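Local atomic coordinates of putative phosphinothricin n-acetyltransferase (Acinetobacter baylyi, PDB entry 2JLM), a protein that probably transfers the acetyl group of acetyl-CoA to L-methionine sulfone and L-methionine sulfoximine, as a member of the GNAT acetyltransferase family. Residues C15-H20 / A51-K56; P62-V67 / M112-K117; G80-F85 / T91-V96. All coordinates share one frame; numbering follows the deposited sequence.

The three contacts follow the GNAT fold from its N-terminal helices to the middle of its central mixed sheet. Contact 1 packs helix 17-34 against helix 46-58 and closes before the other two open. Contact 2 packs strand 63-68 against helix 107-121, and contact 3, the hairpin of strands 73-81 and 91-98, is nested within the loop that contact 2 closes. Centres of contacts 1 and 2 lie about 15 Å apart, as do those of 2 and 3, while 1 and 3 are about 17 Å apart. Ile-63 meets Cys-15, Trp-52, Phe-53 and Lys-56 of contact 1, and Met-112 and Leu-115 meet His-94, so the helices flanking the sheet are tied together through its strands.

Contact 1 of 3, residues C15-H20 / A51-K56; sequences CTEDQH and AWFATK
Phe-53 lays one face of its ring over the first turn of helix 17-34, where the backbone and aliphatic stem of Glu-17 cover it. The CA of Glu-17 sits 3.7 Å from the centroid of the Phe-53 ring, 18° off the ring normal, a CH-pi contact made over the face. The stem then runs on across the ring: CB and CG of Glu-17 both come within 3.6 Å of CG of Phe-53, because CG of the glutamate is anti to its backbone N (chi1 -173°) and the chain beyond stays extended. Its carboxylate ends beside CB of Phe-53, with its plane only 5° from that of the ring, and OE2 forms a salt bridge with Arg-57, on the same helix as Phe-53. The opposite face of the phenyl ring is covered by the Trp-52 side chain, whose CE3 stands over the ring centre.

The turn that offers Glu-17 is itself held from within. Thr-16 occupies the N-cap position, and its OG1, whose place is less certain, accepts from N of Gln-19. The N of Thr-16 donates to ND1 of His-20 at 3.0 Å, close to the imidazole plane, which fixes the rotation of that ring. Cys-15 SG lies over one face of the imidazole and CB of Gln-19 over the other.

Further out, Ile-63 of strand 63-68 touches Cys-15, Trp-52 and Phe-53, and His-20 touches Leu-73 of strand 73-81, placing both helices beside the sheet. The arrangement is helix-helix packing between the two N-terminal helices of the GNAT fold, with an aromatic side chain of one laid against the capped start of the other.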
ATOM      1  N   CYS D  15      -3.659  -5.933 -14.067  1.00 30.65           N
ATOM      2  CA  CYS D  15      -4.725  -6.926 -14.055  1.00 37.93           C
ATOM      3  C   CYS D  15      -5.398  -7.070 -12.691  1.00 40.26           C
ATOM      4  O   CYS D  15      -4.740  -7.037 -11.650  1.00 34.76           O
ATOM      5  CB  CYS D  15      -4.219  -8.272 -14.554  1.00 31.48           C
ATOM      6  SG  CYS D  15      -3.732  -8.203 -16.268  1.00 38.57           S
ATOM      7  N   THR D  16      -6.721  -7.211 -12.724  1.00 46.11           N
ATOM      8  CA  THR D  16      -7.527  -7.409 -11.528  1.00 44.22           C
ATOM      9  C   THR D  16      -8.351  -8.674 -11.713  1.00 47.12           C
ATOM     10  O   THR D  16      -8.603  -9.092 -12.848  1.00 45.19           O
ATOM     11  CB  THR D  16      -8.491  -6.223 -11.285  1.00 46.59           C
ATOM     12  OG1 THR D  16      -9.673  -6.387 -12.078  1.00 48.29           O
ATOM     13  CG2 THR D  16      -7.825  -4.896 -11.635  1.00 49.64           C
ATOM     14  N   GLU D  17      -8.768  -9.283 -10.605  1.00 58.21           N
ATOM     15  CA  GLU D  17      -9.560 -10.509 -10.667  1.00 51.82           C
ATOM     16  C   GLU D  17     -10.914 -10.251 -11.330  1.00 79.40           C
ATOM     17  O   GLU D  17     -11.406 -11.066 -12.121  1.00 42.20           O
ATOM     18  CB  GLU D  17      -9.752 -11.100  -9.270  1.00 52.41           C
ATOM     19  CG  GLU D  17     -10.416 -12.464  -9.283  1.00 66.75           C
ATOM     20  CD  GLU D  17     -10.708 -12.998  -7.895  1.00 58.37           C
ATOM     21  OE1 GLU D  17     -11.307 -14.091  -7.801  1.00 61.78           O
ATOM     22  OE2 GLU D  17     -10.341 -12.332  -6.902  1.00 62.55           O
ATOM     23  N   ASP D  18     -11.510  -9.106 -11.012  1.00 64.61           N
ATOM     24  CA  ASP D  18     -12.790  -8.738 -11.600  1.00 74.46           C
ATOM     25  C   ASP D  18     -12.706  -8.636 -13.128  1.00 66.48           C
ATOM     26  O   ASP D  18     -13.507  -9.236 -13.841  1.00 62.97           O
ATOM     27  CB  ASP D  18     -13.314  -7.430 -10.993  1.00 73.15           C
ATOM     28  CG  ASP D  18     -12.393  -6.250 -11.252  1.00 52.01           C
ATOM     29  N   GLN D  19     -11.721  -7.899 -13.631  1.00 52.38           N
ATOM     30  CA  GLN D  19     -11.639  -7.612 -15.062  1.00 43.96           C
ATOM     31  C   GLN D  19     -10.984  -8.706 -15.905  1.00 59.90           C
ATOM     32  O   GLN D  19     -11.258  -8.812 -17.101  1.00 58.95           O
ATOM     33  CB  GLN D  19     -10.897  -6.291 -15.307  1.00 63.22           C
ATOM     34  CG  GLN D  19     -11.591  -5.048 -14.780  1.00 49.83           C
ATOM     35  CD  GLN D  19     -10.885  -3.773 -15.203  1.00 68.51           C
ATOM     36  N   HIS D  20     -10.119  -9.515 -15.301  1.00 63.47           N
ATOM     37  CA  HIS D  20      -9.221 -10.343 -16.104  1.00 40.12           C
ATOM     38  C   HIS D  20      -9.182 -11.841 -15.790  1.00 40.18           C
ATOM     39  O   HIS D  20      -8.524 -12.600 -16.503  1.00 43.30           O
ATOM     40  CB  HIS D  20      -7.813  -9.754 -16.049  1.00 46.10           C
ATOM     41  CG  HIS D  20      -7.741  -8.334 -16.512  1.00 44.00           C
ATOM     42  ND1 HIS D  20      -7.585  -7.274 -15.647  1.00 50.78           N
ATOM     43  CD2 HIS D  20      -7.806  -7.796 -17.757  1.00 47.61           C
ATOM     44  CE1 HIS D  20      -7.553  -6.145 -16.335  1.00 45.78           C
ATOM     45  NE2 HIS D  20      -7.684  -6.436 -17.617  1.00 46.00           N
ATOM     46  N   ALA D  51      -7.953 -18.310  -5.992  1.00 60.49           N
ATOM     47  CA  ALA D  51      -6.911 -18.380  -4.973  1.00 76.58           C
ATOM     48  C   ALA D  51      -5.651 -17.733  -5.522  1.00 63.83           C
ATOM     49  O   ALA D  51      -4.998 -16.938  -4.846  1.00 52.49           O
ATOM     50  CB  ALA D  51      -6.642 -19.824  -4.579  1.00 40.41           C
ATOM     51  N   TRP D  52      -5.322 -18.091  -6.761  1.00 58.59           N
ATOM     52  CA  TRP D  52      -4.216 -17.476  -7.487  1.00 50.28           C
ATOM     53  C   TRP D  52      -4.268 -15.960  -7.332  1.00 59.60           C
ATOM     54  O   TRP D  52      -3.278 -15.341  -6.953  1.00 31.96           O
ATOM     55  CB  TRP D  52      -4.290 -17.867  -8.963  1.00 61.14           C
ATOM     56  CG  TRP D  52      -3.092 -17.502  -9.801  1.00 57.81           C
ATOM     57  CD1 TRP D  52      -1.929 -18.209  -9.926  1.00 58.69           C
ATOM     58  CD2 TRP D  52      -2.962 -16.366 -10.666  1.00 48.58           C
ATOM     59  NE1 TRP D  52      -1.079 -17.576 -10.801  1.00 60.08           N
ATOM     60  CE2 TRP D  52      -1.691 -16.444 -11.270  1.00 33.64           C
ATOM     61  CE3 TRP D  52      -3.795 -15.289 -10.983  1.00 47.90           C
ATOM     62  CZ2 TRP D  52      -1.235 -15.487 -12.169  1.00 38.42           C
ATOM     63  CZ3 TRP D  52      -3.338 -14.338 -11.879  1.00 39.60           C
ATOM     64  CH2 TRP D  52      -2.072 -14.443 -12.461  1.00 38.93           C
ATOM     65  N   PHE D  53      -5.422 -15.357  -7.605  1.00 45.64           N
ATOM     66  CA  PHE D  53      -5.523 -13.910  -7.471  1.00 38.71           C
ATOM     67  C   PHE D  53      -5.296 -13.478  -6.030  1.00 55.51           C
ATOM     68  O   PHE D  53      -4.653 -12.458  -5.771  1.00 45.50           O
ATOM     69  CB  PHE D  53      -6.856 -13.390  -8.007  1.00 44.32           C
ATOM     70  CG  PHE D  53      -6.860 -13.189  -9.492  1.00 53.93           C
ATOM     71  CD1 PHE D  53      -7.351 -14.172 -10.337  1.00 54.81           C
ATOM     72  CD2 PHE D  53      -6.349 -12.030 -10.046  1.00 47.51           C
ATOM     73  CE1 PHE D  53      -7.347 -13.995 -11.706  1.00 55.95           C
ATOM     74  CE2 PHE D  53      -6.342 -11.844 -11.418  1.00 54.15           C
ATOM     75  CZ  PHE D  53      -6.842 -12.828 -12.248  1.00 52.16           C
ATOM     76  N   ALA D  54      -5.798 -14.281  -5.097  1.00 32.93           N
ATOM     77  CA  ALA D  54      -5.696 -13.964  -3.678  1.00 63.76           C
ATOM     78  C   ALA D  54      -4.238 -13.897  -3.236  1.00 27.12           C
ATOM     79  O   ALA D  54      -3.810 -12.928  -2.601  1.00 42.54           O
ATOM     80  CB  ALA D  54      -6.464 -14.985  -2.846  1.00 49.29           C
ATOM     81  N   THR D  55      -3.481 -14.932  -3.583  1.00 43.37           N
ATOM     82  CA  THR D  55      -2.056 -14.990  -3.269  1.00 33.56           C
ATOM     83  C   THR D  55      -1.330 -13.731  -3.731  1.00 42.72           C
ATOM     84  O   THR D  55      -0.540 -13.138  -2.987  1.00 45.07           O
ATOM     85  CB  THR D  55      -1.402 -16.239  -3.898  1.00 45.53           C
ATOM     86  OG1 THR D  55      -1.956 -17.418  -3.296  1.00 38.02           O
ATOM     87  CG2 THR D  55       0.121 -16.230  -3.693  1.00 24.32           C
ATOM     88  N   LYS D  56      -1.611 -13.303  -4.955  1.00 49.77           N
ATOM     89  CA  LYS D  56      -0.888 -12.165  -5.510  1.00 46.78           C
ATOM     90  C   LYS D  56      -1.269 -10.857  -4.839  1.00 35.55           C
ATOM     91  O   LYS D  56      -0.418  -9.980  -4.663  1.00 39.40           O
ATOM     92  CB  LYS D  56      -1.017 -12.118  -7.037  1.00 38.60           C
ATOM     93  CG  LYS D  56       0.037 -13.009  -7.707  1.00 34.80           C
ATOM     94  CD  LYS D  56      -0.422 -13.600  -9.011  1.00 36.10           C
ATOM     95  CE  LYS D  56       0.484 -14.758  -9.410  1.00 30.52           C
ATOM     96  NZ  LYS D  56       1.918 -14.441  -9.165  1.00 28.77           N
TER

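Contact 2 of 3, residues P62-V67 / M112-K117; sequences PIIGAV and MNELIK
Ile-64 reaches from strand 63-68 toward helix 107-121 and ends against Leu-115, its CD1 lying 3.8 Å from CD1 of Leu-115 and equally close to the CA of that residue. The isoleucine uses both branches. CG1 is anti to the carbonyl carbon (chi1 -57°) and the chain beyond it is extended, which carries CD1 to the helix backbone, where it also lies 3.9 Å from O of Glu-114. The other branch, CG2, meets the stem of Glu-114 at its CG, 4.0 Å away, the two side chains crossing at about a right angle.

Leu-115 does not set out directly toward the strand, yet it is the methyl CD1 at the end of its side chain that does the touching. This methyl group is shared, for CG of Pro-62, at the start of the segment, approaches the same CD1 of Leu-115 to 4.2 Å. The proline ring and the leucine branch also cross nearly perpendicularly, and Trp-79 of the neighbouring strand 73-81 touches both residues, while Arg-118, further along the helix, touches both Pro-62 and Ile-64. The contact is thus an apolar alpha/beta interface, in which helix 107-121 of the GNAT fold lies across one face of the mixed sheet. Ile-63, next in sequence to both Pro-62 and Ile-64, points away from this helix, as expected for alternating strand residues.

Glu-114 combines apolar and charged roles. Its chain bends at chi2 (74°), so that CG stays against Ile-64 while the carboxylate turns off, and OE2 makes a salt bridge with Arg-11 of the second subunit.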
ATOM      1  N   PRO D  62       2.781  -8.112  -8.447  1.00 24.97           N
ATOM      2  CA  PRO D  62       2.159  -7.415  -9.578  1.00 25.08           C
ATOM      3  C   PRO D  62       1.611  -8.389 -10.617  1.00 30.73           C
ATOM      4  O   PRO D  62       2.132  -9.495 -10.772  1.00 33.39           O
ATOM      5  CB  PRO D  62       3.317  -6.604 -10.168  1.00 16.52           C
ATOM      6  CG  PRO D  62       4.551  -7.350  -9.760  1.00 38.00           C
ATOM      7  CD  PRO D  62       4.252  -8.022  -8.457  1.00 30.74           C
ATOM      8  N   ILE D  63       0.548  -7.991 -11.301  1.00 36.93           N
ATOM      9  CA  ILE D  63       0.113  -8.689 -12.504  1.00 32.00           C
ATOM     10  C   ILE D  63      -0.025  -7.636 -13.596  1.00 44.18           C
ATOM     11  O   ILE D  63      -0.963  -6.840 -13.585  1.00 42.15           O
ATOM     12  CB  ILE D  63      -1.224  -9.433 -12.308  1.00 42.77           C
ATOM     13  CG1 ILE D  63      -1.267 -10.146 -10.952  1.00 24.87           C
ATOM     14  CG2 ILE D  63      -1.453 -10.445 -13.425  1.00 22.33           C
ATOM     15  CD1 ILE D  63      -2.578 -10.894 -10.724  1.00 28.21           C
ATOM     16  N   ILE D  64       0.931  -7.615 -14.520  1.00 28.26           N
ATOM     17  CA  ILE D  64       0.972  -6.598 -15.563  1.00 24.89           C
ATOM     18  C   ILE D  64       0.453  -7.156 -16.884  1.00 36.01           C
ATOM     19  O   ILE D  64       0.976  -8.139 -17.407  1.00 30.02           O
ATOM     20  CB  ILE D  64       2.396  -6.045 -15.752  1.00 24.49           C
ATOM     21  CG1 ILE D  64       2.932  -5.477 -14.434  1.00 23.67           C
ATOM     22  CG2 ILE D  64       2.413  -4.962 -16.807  1.00 26.28           C
ATOM     23  CD1 ILE D  64       4.378  -4.933 -14.534  1.00 21.92           C
ATOM     24  N   GLY D  65      -0.589  -6.532 -17.417  1.00 38.53           N
ATOM     25  CA  GLY D  65      -1.221  -7.028 -18.626  1.00 26.80           C
ATOM     26  C   GLY D  65      -0.997  -6.131 -19.827  1.00 25.02           C
ATOM     27  O   GLY D  65      -0.613  -4.967 -19.692  1.00 26.23           O
ATOM     28  N   ALA D  66      -1.220  -6.683 -21.014  1.00 19.30           N
ATOM     29  CA  ALA D  66      -1.143  -5.906 -22.246  1.00 28.49           C
ATOM     30  C   ALA D  66      -2.486  -6.021 -22.950  1.00 51.27           C
ATOM     31  O   ALA D  66      -3.006  -7.127 -23.135  1.00 30.55           O
ATOM     32  CB  ALA D  66      -0.014  -6.407 -23.136  1.00 19.51           C
ATOM     33  N   VAL D  67      -3.059  -4.881 -23.322  1.00 33.58           N
ATOM     34  CA  VAL D  67      -4.407  -4.872 -23.878  1.00 30.68           C
ATOM     35  C   VAL D  67      -4.447  -4.161 -25.220  1.00 30.10           C
ATOM     36  O   VAL D  67      -3.794  -3.135 -25.402  1.00 37.42           O
ATOM     37  CB  VAL D  67      -5.391  -4.237 -22.894  1.00 42.93           C
ATOM     38  CG1 VAL D  67      -6.719  -4.004 -23.550  1.00 34.02           C
ATOM     39  CG2 VAL D  67      -5.550  -5.144 -21.676  1.00 39.50           C
ATOM     40  N   MET D 112       7.966  -8.199 -20.204  1.00 29.57           N
ATOM     41  CA  MET D 112       9.156  -8.424 -19.385  1.00 42.29           C
ATOM     42  C   MET D 112       9.841  -7.104 -19.036  1.00 31.06           C
ATOM     43  O   MET D 112      10.229  -6.884 -17.890  1.00 29.87           O
ATOM     44  CB  MET D 112      10.137  -9.395 -20.051  1.00 22.24           C
ATOM     45  CG  MET D 112       9.765 -10.864 -19.863  1.00 33.08           C
ATOM     46  SD  MET D 112       9.424 -11.294 -18.139  1.00 36.56           S
ATOM     47  CE  MET D 112      10.995 -10.853 -17.407  1.00 29.00           C
ATOM     48  N   ASN D 113       9.978  -6.215 -20.015  1.00 23.11           N
ATOM     49  CA  ASN D 113      10.582  -4.921 -19.734  1.00 31.75           C
ATOM     50  C   ASN D 113       9.828  -4.159 -18.646  1.00 23.24           C
ATOM     51  O   ASN D 113      10.430  -3.546 -17.767  1.00 28.39           O
ATOM     52  CB  ASN D 113      10.697  -4.072 -21.001  1.00 33.55           C
ATOM     53  CG  ASN D 113      11.978  -4.342 -21.771  1.00 53.15           C
ATOM     54  OD1 ASN D 113      13.022  -4.643 -21.187  1.00 52.07           O
ATOM     55  ND2 ASN D 113      11.905  -4.226 -23.092  1.00 41.50           N
ATOM     56  N   GLU D 114       8.508  -4.187 -18.715  1.00 25.49           N
ATOM     57  CA  GLU D 114       7.703  -3.476 -17.735  1.00 24.02           C
ATOM     58  C   GLU D 114       7.810  -4.174 -16.361  1.00 24.61           C
ATOM     59  O   GLU D 114       7.957  -3.515 -15.330  1.00 27.20           O
ATOM     60  CB  GLU D 114       6.256  -3.365 -18.234  1.00 23.39           C
ATOM     61  CG  GLU D 114       5.383  -2.342 -17.500  1.00 61.47           C
ATOM     62  CD  GLU D 114       5.709  -0.884 -17.844  1.00 49.46           C
ATOM     63  OE1 GLU D 114       6.591  -0.628 -18.697  1.00 32.04           O
ATOM     64  OE2 GLU D 114       5.072   0.014 -17.250  1.00 51.87           O
ATOM     65  N   LEU D 115       7.784  -5.505 -16.352  1.00 22.11           N
ATOM     66  CA  LEU D 115       7.938  -6.263 -15.104  1.00 17.47           C
ATOM     67  C   LEU D 115       9.277  -5.995 -14.428  1.00 14.43           C
ATOM     68  O   LEU D 115       9.354  -5.895 -13.208  1.00 23.91           O
ATOM     69  CB  LEU D 115       7.810  -7.762 -15.357  1.00 19.01           C
ATOM     70  CG  LEU D 115       7.538  -8.576 -14.097  1.00 23.63           C
ATOM     71  CD1 LEU D 115       6.181  -8.175 -13.530  1.00 15.71           C
ATOM     72  CD2 LEU D 115       7.586 -10.058 -14.398  1.00 25.19           C
ATOM     73  N   ILE D 116      10.333  -5.879 -15.222  1.00 21.27           N
ATOM     74  CA  ILE D 116      11.660  -5.631 -14.670  1.00 23.52           C
ATOM     75  C   ILE D 116      11.736  -4.243 -14.039  1.00 35.09           C
ATOM     76  O   ILE D 116      12.332  -4.060 -12.963  1.00 26.71           O
ATOM     77  CB  ILE D 116      12.731  -5.805 -15.747  1.00 19.36           C
ATOM     78  CG1 ILE D 116      12.784  -7.271 -16.185  1.00 18.07           C
ATOM     79  CG2 ILE D 116      14.101  -5.337 -15.254  1.00 12.72           C
ATOM     80  CD1 ILE D 116      13.727  -7.523 -17.361  1.00 16.20           C
ATOM     81  N   LYS D 117      11.124  -3.268 -14.708  1.00 30.09           N
ATOM     82  CA  LYS D 117      11.007  -1.924 -14.149  1.00 23.82           C
ATOM     83  C   LYS D 117      10.305  -1.997 -12.801  1.00 21.22           C
ATOM     84  O   LYS D 117      10.744  -1.382 -11.837  1.00 32.39           O
ATOM     85  CB  LYS D 117      10.251  -0.996 -15.108  1.00 37.36           C
ATOM     86  CG  LYS D 117      11.131  -0.403 -16.216  1.00 30.60           C
ATOM     87  CD  LYS D 117      10.323   0.453 -17.195  1.00 53.41           C
TER

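Contact 3 of 3, residues G80-F85 / T91-V96; sequences GSFRAF and TVEHSV
The carboxylate oxygen OE1 of Glu-93 has a water 2.7 Å away that also lies 3.0 Å from O of Ser-81, positioned to link the side chain of one segment to the backbone of the other, though its protons cannot serve every acceptor in reach. The two segments form part of the antiparallel beta hairpin of strands 73-81 and 91-98, in the middle of the GNAT sheet. Gly-80 and Glu-93 are a hydrogen-bonded pair: N of Gly-80 donates to O of Glu-93 at 2.8 Å, and N of Glu-93 returns a bond of 2.9 Å to O of Gly-80. That glycine oxygen also receives a CA-H...O contact from CA of Val-92.

Further along, a second water accepts from N of Phe-82 and donates to O of Thr-91 at 2.6 Å, linking the two segments.

The Phe-82 side chain lies alongside Thr-91, pointing the same way, with CB and CD1 both 3.7 Å from CG2 of Thr-91. A chi1 of -58° puts OG1 of the threonine beside the backbone N and leaves CG2 anti to it; OG1 bonds to O of Ala-156 of the third subunit. The other carboxylate oxygen of Glu-93, OE2, likewise serves the assembly through a salt bridge to Arg-83 of the third subunit, and Arg-83 of this chain makes the reciprocal bridge to Glu-93 of that subunit. Ring and carboxylate planes of Phe-82 and Glu-93 are 59° apart, and OE1 of Glu-93 meets the ring at its edge, near its plane, 3.5 Å from CD2 of Phe-82.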
ATOM      1  N   GLY D  80       6.070 -14.359  -8.329  1.00 29.65           N
ATOM      2  CA  GLY D  80       5.682 -14.914  -7.055  1.00 16.19           C
ATOM      3  C   GLY D  80       6.937 -15.327  -6.312  1.00 33.12           C
ATOM      4  O   GLY D  80       8.060 -15.029  -6.732  1.00 21.55           O
ATOM      5  N   SER D  81       6.757 -16.029  -5.208  1.00 23.66           N
ATOM      6  CA  SER D  81       7.897 -16.509  -4.448  1.00 38.24           C
ATOM      7  C   SER D  81       8.726 -17.453  -5.320  1.00 20.66           C
ATOM      8  O   SER D  81       8.167 -18.245  -6.075  1.00 29.86           O
ATOM      9  CB  SER D  81       7.412 -17.235  -3.189  1.00 28.05           C
ATOM     10  OG  SER D  81       8.419 -17.241  -2.193  1.00 65.94           O
ATOM     11  N   PHE D  82      10.051 -17.349  -5.240  1.00 28.98           N
ATOM     12  CA  PHE D  82      10.923 -18.348  -5.854  1.00 24.37           C
ATOM     13  C   PHE D  82      11.050 -19.586  -4.947  1.00 27.24           C
ATOM     14  O   PHE D  82      10.688 -20.685  -5.340  1.00 18.65           O
ATOM     15  CB  PHE D  82      12.302 -17.771  -6.185  1.00 14.28           C
ATOM     16  CG  PHE D  82      13.312 -18.813  -6.626  1.00 34.24           C
ATOM     17  CD1 PHE D  82      14.545 -18.922  -5.984  1.00 13.68           C
ATOM     18  CD2 PHE D  82      13.029 -19.686  -7.681  1.00 23.33           C
ATOM     19  CE1 PHE D  82      15.484 -19.887  -6.393  1.00 16.92           C
ATOM     20  CE2 PHE D  82      13.956 -20.654  -8.093  1.00 21.42           C
ATOM     21  CZ  PHE D  82      15.188 -20.751  -7.448  1.00 23.39           C
ATOM     22  N   ARG D  83      11.553 -19.406  -3.734  1.00 24.85           N
ATOM     23  CA  ARG D  83      11.574 -20.506  -2.770  1.00 18.12           C
ATOM     24  C   ARG D  83      10.995 -20.032  -1.439  1.00 37.56           C
ATOM     25  O   ARG D  83      11.223 -18.892  -1.026  1.00 23.35           O
ATOM     26  CB  ARG D  83      12.993 -21.086  -2.628  1.00 22.87           C
ATOM     27  CG  ARG D  83      13.409 -21.936  -3.838  1.00 29.02           C
ATOM     28  CD  ARG D  83      14.904 -22.275  -3.877  1.00 23.80           C
ATOM     29  NE  ARG D  83      15.355 -22.986  -2.678  1.00 21.51           N
ATOM     30  CZ  ARG D  83      15.040 -24.245  -2.395  1.00 19.38           C
ATOM     31  NH1 ARG D  83      14.242 -24.930  -3.206  1.00 21.32           N
ATOM     32  NH2 ARG D  83      15.498 -24.811  -1.288  1.00 21.31           N
ATOM     33  N   ALA D  84      10.233 -20.905  -0.786  1.00 34.38           N
ATOM     34  CA  ALA D  84       9.436 -20.531   0.384  1.00 46.22           C
ATOM     35  C   ALA D  84      10.216 -20.542   1.700  1.00 40.20           C
ATOM     36  O   ALA D  84       9.936 -21.344   2.589  1.00 32.97           O
ATOM     37  CB  ALA D  84       8.223 -21.441   0.489  1.00 45.17           C
ATOM     38  N   PHE D  85      11.196 -19.657   1.816  1.00 29.44           N
ATOM     39  CA  PHE D  85      11.988 -19.535   3.036  1.00 23.05           C
ATOM     40  C   PHE D  85      12.366 -18.084   3.203  1.00 26.41           C
ATOM     41  O   PHE D  85      12.567 -17.380   2.209  1.00 24.54           O
ATOM     42  CB  PHE D  85      13.254 -20.380   2.971  1.00 35.04           C
ATOM     43  CG  PHE D  85      13.000 -21.849   2.899  1.00 39.58           C
ATOM     44  CD1 PHE D  85      12.774 -22.466   1.679  1.00 42.64           C
ATOM     45  CD2 PHE D  85      13.013 -22.622   4.048  1.00 66.30           C
ATOM     46  CE1 PHE D  85      12.545 -23.827   1.610  1.00 49.39           C
ATOM     47  CE2 PHE D  85      12.789 -23.986   3.985  1.00 62.22           C
ATOM     48  CZ  PHE D  85      12.554 -24.589   2.764  1.00 50.14           C
ATOM     49  N   THR D  91      14.283 -12.400  -3.727  1.00 15.77           N
ATOM     50  CA  THR D  91      14.260 -13.152  -4.974  1.00 14.46           C
ATOM     51  C   THR D  91      12.826 -13.459  -5.340  1.00 18.64           C
ATOM     52  O   THR D  91      12.051 -13.946  -4.513  1.00 18.30           O
ATOM     53  CB  THR D  91      15.052 -14.474  -4.830  1.00 18.07           C
ATOM     54  OG1 THR D  91      16.392 -14.173  -4.440  1.00 18.88           O
ATOM     55  CG2 THR D  91      15.083 -15.258  -6.136  1.00 17.36           C
ATOM     56  N   VAL D  92      12.458 -13.157  -6.577  1.00 15.11           N
ATOM     57  CA  VAL D  92      11.136 -13.530  -7.054  1.00 16.04           C
ATOM     58  C   VAL D  92      11.307 -14.401  -8.283  1.00 17.84           C
ATOM     59  O   VAL D  92      12.355 -14.380  -8.929  1.00 14.20           O
ATOM     60  CB  VAL D  92      10.285 -12.293  -7.393  1.00 19.96           C
ATOM     61  CG1 VAL D  92      10.187 -11.378  -6.178  1.00 19.00           C
ATOM     62  CG2 VAL D  92      10.890 -11.528  -8.562  1.00 10.52           C
ATOM     63  N   GLU D  93      10.288 -15.190  -8.584  1.00 21.32           N
ATOM     64  CA  GLU D  93      10.263 -15.942  -9.817  1.00 18.37           C
ATOM     65  C   GLU D  93       9.115 -15.387 -10.657  1.00 21.72           C
ATOM     66  O   GLU D  93       7.998 -15.267 -10.177  1.00 18.88           O
ATOM     67  CB  GLU D  93      10.062 -17.428  -9.544  1.00 18.20           C
ATOM     68  CG  GLU D  93       9.782 -18.218 -10.807  1.00 16.09           C
ATOM     69  CD  GLU D  93       9.738 -19.717 -10.561  1.00 39.66           C
ATOM     70  OE1 GLU D  93      10.072 -20.144  -9.433  1.00 52.61           O
ATOM     71  OE2 GLU D  93       9.373 -20.466 -11.498  1.00 35.73           O
ATOM     72  N   HIS D  94       9.408 -15.034 -11.901  1.00 12.72           N
ATOM     73  CA  HIS D  94       8.444 -14.389 -12.782  1.00 23.19           C
ATOM     74  C   HIS D  94       7.961 -15.342 -13.852  1.00 25.00           C
ATOM     75  O   HIS D  94       8.612 -16.345 -14.166  1.00 21.46           O
ATOM     76  CB  HIS D  94       9.096 -13.210 -13.494  1.00 15.12           C
ATOM     77  CG  HIS D  94      10.190 -13.618 -14.431  1.00 31.33           C
ATOM     78  ND1 HIS D  94      10.000 -13.760 -15.787  1.00 30.24           N
ATOM     79  CD2 HIS D  94      11.483 -13.955 -14.195  1.00 22.25           C
ATOM     80  CE1 HIS D  94      11.127 -14.147 -16.353  1.00 18.53           C
ATOM     81  NE2 HIS D  94      12.044 -14.271 -15.410  1.00 23.57           N
ATOM     82  N   SER D  95       6.827 -14.998 -14.440  1.00 34.92           N
ATOM     83  CA  SER D  95       6.325 -15.723 -15.590  1.00 28.56           C
ATOM     84  C   SER D  95       5.615 -14.756 -16.524  1.00 30.42           C
ATOM     85  O   SER D  95       5.155 -13.691 -16.111  1.00 28.15           O
ATOM     86  CB  SER D  95       5.404 -16.861 -15.151  1.00 37.64           C
ATOM     87  OG  SER D  95       4.510 -16.428 -14.139  1.00 61.78           O
ATOM     88  N   VAL D  96       5.560 -15.121 -17.796  1.00 32.04           N
ATOM     89  CA  VAL D  96       4.919 -14.294 -18.798  1.00 33.02           C
ATOM     90  C   VAL D  96       4.212 -15.199 -19.801  1.00 26.78           C
ATOM     91  O   VAL D  96       4.805 -16.137 -20.332  1.00 38.65           O
ATOM     92  CB  VAL D  96       5.935 -13.358 -19.479  1.00 24.32           C
ATOM     93  CG1 VAL D  96       7.154 -14.134 -19.955  1.00 37.14           C
ATOM     94  CG2 VAL D  96       5.279 -12.588 -20.636  1.00 27.52           C
TER
HETATM   95  O   HOH W   1       8.195 -20.791  -7.603  1.00 41.91           O
HETATM   96  O   HOH W   2      11.641 -16.208  -3.278  1.00 19.76           O